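Local coordinates for histidine kinase (Synechocystis sp., PDB 5DFY), which senses light through a phycocyanobilin-binding GAF domain, the part described here, and probably passes the signal on as a phosphorelay histidine kinase, at residues Ser124-Asp129 and Ala150-Pro155. Numbering follows the deposited sequence.
Sequences SLAVGD and AFLTVP. With CYC (phycocyanobilin), chain B.
The ring of Phe-151 leans across to the neighbouring strand, with Val-127 over one face and Leu-125 at its edge. CB of Val-127 makes a CH-pi contact 4.0 Å from the ring centroid, displaced toward the rim. Val-127 CG2 reaches Phe-151 CZ at 3.5 Å. Leu-125 CD2 lies near the ring plane, 3.8 Å from the same CZ. Phe-151 holds CG between its backbone N and carbonyl carbon (chi1 68°), which turns the ring toward the side chains of Leu-125 and Val-127. Along the backbones, two antiparallel hydrogen-bonded pairs, Leu-125 with Thr-153 and Val-127 with Phe-151, join edge strand 125-127 to strand 150-158 of the GAF-domain sheet. Of their four bonds only Phe-151 N to Val-127 O is clearly bent (149° at the hydrogen), and Val-127 O also accepts a bond from the indole NE1 of Trp-177. On the other face of the sheet, Ala-126 CB meets Leu-152 CD1 at 3.8 Å, and both side chains pack against helix 179-203. The face that carries Phe-151 also carries Leu-125 and Thr-153, which reach the bilin; Phe-151 itself packs on Tyr-169, which is hydrogen-bonded to the chromophore. Thr-153 OG1 donates to phycocyanobilin OB at 2.9 Å, while Leu-125 CD2 touches CAA, the first carbon of a propionate arm, at 3.6 Å. The paired strands thus give the pocket a polar grip on the lactam carbonyl of a terminal ring and a separate methyl contact, and the Thr-153 hydroxyl could modestly polarise that carbonyl.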
loop_
_atom_site.group_PDB
_atom_site.type_symbol
_atom_site.label_atom_id
_atom_site.label_comp_id
_atom_site.label_asym_id
_atom_site.label_seq_id
_atom_site.Cartn_x
_atom_site.Cartn_y
_atom_site.Cartn_z
ATOM N N SER A 124 15.653 -5.589 -6.618
ATOM C CA SER A 124 16.279 -6.531 -5.701
ATOM C C SER A 124 17.734 -6.779 -6.074
ATOM O O SER A 124 18.212 -6.314 -7.102
ATOM C CB SER A 124 15.483 -7.827 -5.649
ATOM O OG SER A 124 15.317 -8.421 -6.902
ATOM N N LEU A 125 18.445 -7.462 -5.191
ATOM C CA LEU A 125 19.819 -7.866 -5.443
ATOM C C LEU A 125 19.951 -9.344 -5.093
ATOM O O LEU A 125 19.637 -9.767 -3.966
ATOM C CB LEU A 125 20.808 -7.027 -4.653
ATOM C CG LEU A 125 22.285 -7.429 -4.788
ATOM C CD1 LEU A 125 22.735 -7.387 -6.237
ATOM C CD2 LEU A 125 23.163 -6.538 -3.929
ATOM N N ALA A 126 20.404 -10.110 -6.072
ATOM C CA ALA A 126 20.662 -11.534 -5.932
ATOM C C ALA A 126 22.137 -11.778 -6.187
ATOM O O ALA A 126 22.664 -11.424 -7.242
ATOM C CB ALA A 126 19.818 -12.347 -6.902
ATOM N N VAL A 127 22.793 -12.394 -5.219
ATOM C CA VAL A 127 24.234 -12.649 -5.282
ATOM C C VAL A 127 24.461 -14.121 -4.974
ATOM O O VAL A 127 24.106 -14.610 -3.895
ATOM C CB VAL A 127 25.001 -11.754 -4.304
ATOM C CG1 VAL A 127 26.460 -12.200 -4.161
ATOM C CG2 VAL A 127 24.928 -10.306 -4.762
ATOM N N GLY A 128 25.039 -14.826 -5.934
ATOM C CA GLY A 128 25.228 -16.257 -5.814
ATOM C C GLY A 128 26.437 -16.691 -5.001
ATOM O O GLY A 128 26.452 -17.794 -4.470
ATOM N N ASP A 129 27.446 -15.839 -4.910
ATOM C CA ASP A 129 28.637 -16.132 -4.114
ATOM C C ASP A 129 29.248 -14.826 -3.674
ATOM O O ASP A 129 29.805 -14.090 -4.491
ATOM C CB ASP A 129 29.646 -16.958 -4.917
ATOM C CG ASP A 129 30.770 -17.483 -4.071
ATOM O OD1 ASP A 129 31.011 -16.948 -2.976
ATOM O OD2 ASP A 129 31.417 -18.463 -4.510
ATOM N N ALA A 150 25.555 -16.666 0.046
ATOM C CA ALA A 150 24.747 -16.266 -1.121
ATOM C C ALA A 150 23.515 -15.582 -0.566
ATOM O O ALA A 150 23.040 -15.983 0.484
ATOM C CB ALA A 150 24.338 -17.451 -1.970
ATOM N N PHE A 151 22.995 -14.548 -1.231
ATOM C CA PHE A 151 21.794 -13.893 -0.708
ATOM C C PHE A 151 20.892 -13.383 -1.798
ATOM O O PHE A 151 21.326 -13.080 -2.899
ATOM C CB PHE A 151 22.151 -12.747 0.253
ATOM C CG PHE A 151 22.815 -11.554 -0.375
ATOM C CD1 PHE A 151 22.057 -10.541 -0.955
ATOM C CD2 PHE A 151 24.193 -11.407 -0.327
ATOM C CE1 PHE A 151 22.661 -9.423 -1.518
ATOM C CE2 PHE A 151 24.809 -10.285 -0.882
ATOM C CZ PHE A 151 24.045 -9.291 -1.481
ATOM N N LEU A 152 19.627 -13.260 -1.446
ATOM C CA LEU A 152 18.629 -12.667 -2.311
ATOM C C LEU A 152 17.834 -11.705 -1.418
ATOM O O LEU A 152 17.144 -12.155 -0.496
ATOM C CB LEU A 152 17.750 -13.747 -2.918
ATOM C CG LEU A 152 16.484 -13.334 -3.667
ATOM C CD1 LEU A 152 16.708 -12.234 -4.638
ATOM C CD2 LEU A 152 15.892 -14.552 -4.331
ATOM N N THR A 153 17.955 -10.396 -1.653
ATOM C CA THR A 153 17.369 -9.423 -0.753
ATOM C C THR A 153 16.477 -8.498 -1.572
ATOM O O THR A 153 16.899 -7.949 -2.582
ATOM C CB THR A 153 18.481 -8.675 0.034
ATOM O OG1 THR A 153 19.186 -9.645 0.828
ATOM C CG2 THR A 153 17.921 -7.610 0.956
ATOM N N VAL A 154 15.221 -8.389 -1.139
ATOM C CA VAL A 154 14.177 -7.655 -1.870
ATOM C C VAL A 154 13.550 -6.596 -0.972
ATOM O O VAL A 154 13.640 -6.668 0.249
ATOM C CB VAL A 154 13.090 -8.592 -2.403
ATOM C CG1 VAL A 154 13.681 -9.660 -3.269
ATOM C CG2 VAL A 154 12.308 -9.233 -1.274
ATOM N N PRO A 155 12.902 -5.587 -1.575
ATOM C CA PRO A 155 12.314 -4.524 -0.769
ATOM C C PRO A 155 10.931 -4.843 -0.237
ATOM O O PRO A 155 10.176 -5.549 -0.904
ATOM C CB PRO A 155 12.227 -3.348 -1.759
ATOM C CG PRO A 155 12.165 -3.965 -3.079
ATOM C CD PRO A 155 12.817 -5.316 -3.022
HETATM C CHA CYC B . 25.772 -2.561 -0.360
HETATM N NA CYC B . 24.678 -3.507 1.727
HETATM C C1A CYC B . 24.792 -3.202 0.295
HETATM C C2A CYC B . 23.568 -3.776 -0.359
HETATM C C3A CYC B . 22.748 -4.408 0.648
HETATM C C4A CYC B . 23.443 -4.250 1.935
HETATM C CMA CYC B . 21.427 -5.082 0.381
HETATM C CAA CYC B . 23.246 -3.620 -1.835
HETATM C CBA CYC B . 22.631 -2.203 -1.880
HETATM C CGA CYC B . 22.265 -1.660 -3.260
HETATM O O1A CYC B . 22.716 -2.229 -4.279
HETATM O O2A CYC B . 21.531 -0.620 -3.395
HETATM C CHB CYC B . 23.032 -4.645 3.311
HETATM N NB CYC B . 22.043 -6.887 2.769
HETATM C C1B CYC B . 22.237 -5.663 3.595
HETATM C C2B CYC B . 21.417 -5.789 4.806
HETATM C C3B CYC B . 20.744 -7.017 4.767
HETATM C C4B CYC B . 21.116 -7.750 3.537
HETATM C CMB CYC B . 21.355 -4.727 5.883
HETATM C CAB CYC B . 19.782 -7.558 5.818
HETATM C CBB CYC B . 18.372 -7.622 5.251
HETATM O OB CYC B . 20.755 -8.835 3.148
HETATM N NC CYC B . 28.234 -2.477 4.548
HETATM C C1C CYC B . 28.594 -2.860 5.668
HETATM C C2C CYC B . 29.994 -1.984 6.145
HETATM C C3C CYC B . 29.968 -0.895 5.424
HETATM C C4C CYC B . 29.202 -1.361 4.077
HETATM C CMC CYC B . 30.023 -1.802 7.705
HETATM C CAC CYC B . 31.389 -0.193 5.051
HETATM C CBC CYC B . 31.928 0.486 6.289
HETATM O OC CYC B . 28.068 -3.715 6.353
HETATM C CHD CYC B . 29.318 -0.787 2.871
HETATM N ND CYC B . 27.308 -1.846 1.653
HETATM C C1D CYC B . 28.505 -1.184 1.680
HETATM C C2D CYC B . 28.903 -0.911 0.403
HETATM C C3D CYC B . 27.949 -1.391 -0.433
HETATM C C4D CYC B . 26.955 -1.971 0.349
HETATM C CMD CYC B . 30.190 -0.174 0.059
HETATM C CAD CYC B . 27.959 -1.311 -1.939
HETATM C CBD CYC B . 28.429 -2.618 -2.543
HETATM C CGD CYC B . 29.888 -2.852 -2.191
HETATM O O1D CYC B . 30.224 -3.755 -1.379
HETATM O O2D CYC B . 30.793 -2.138 -2.704
#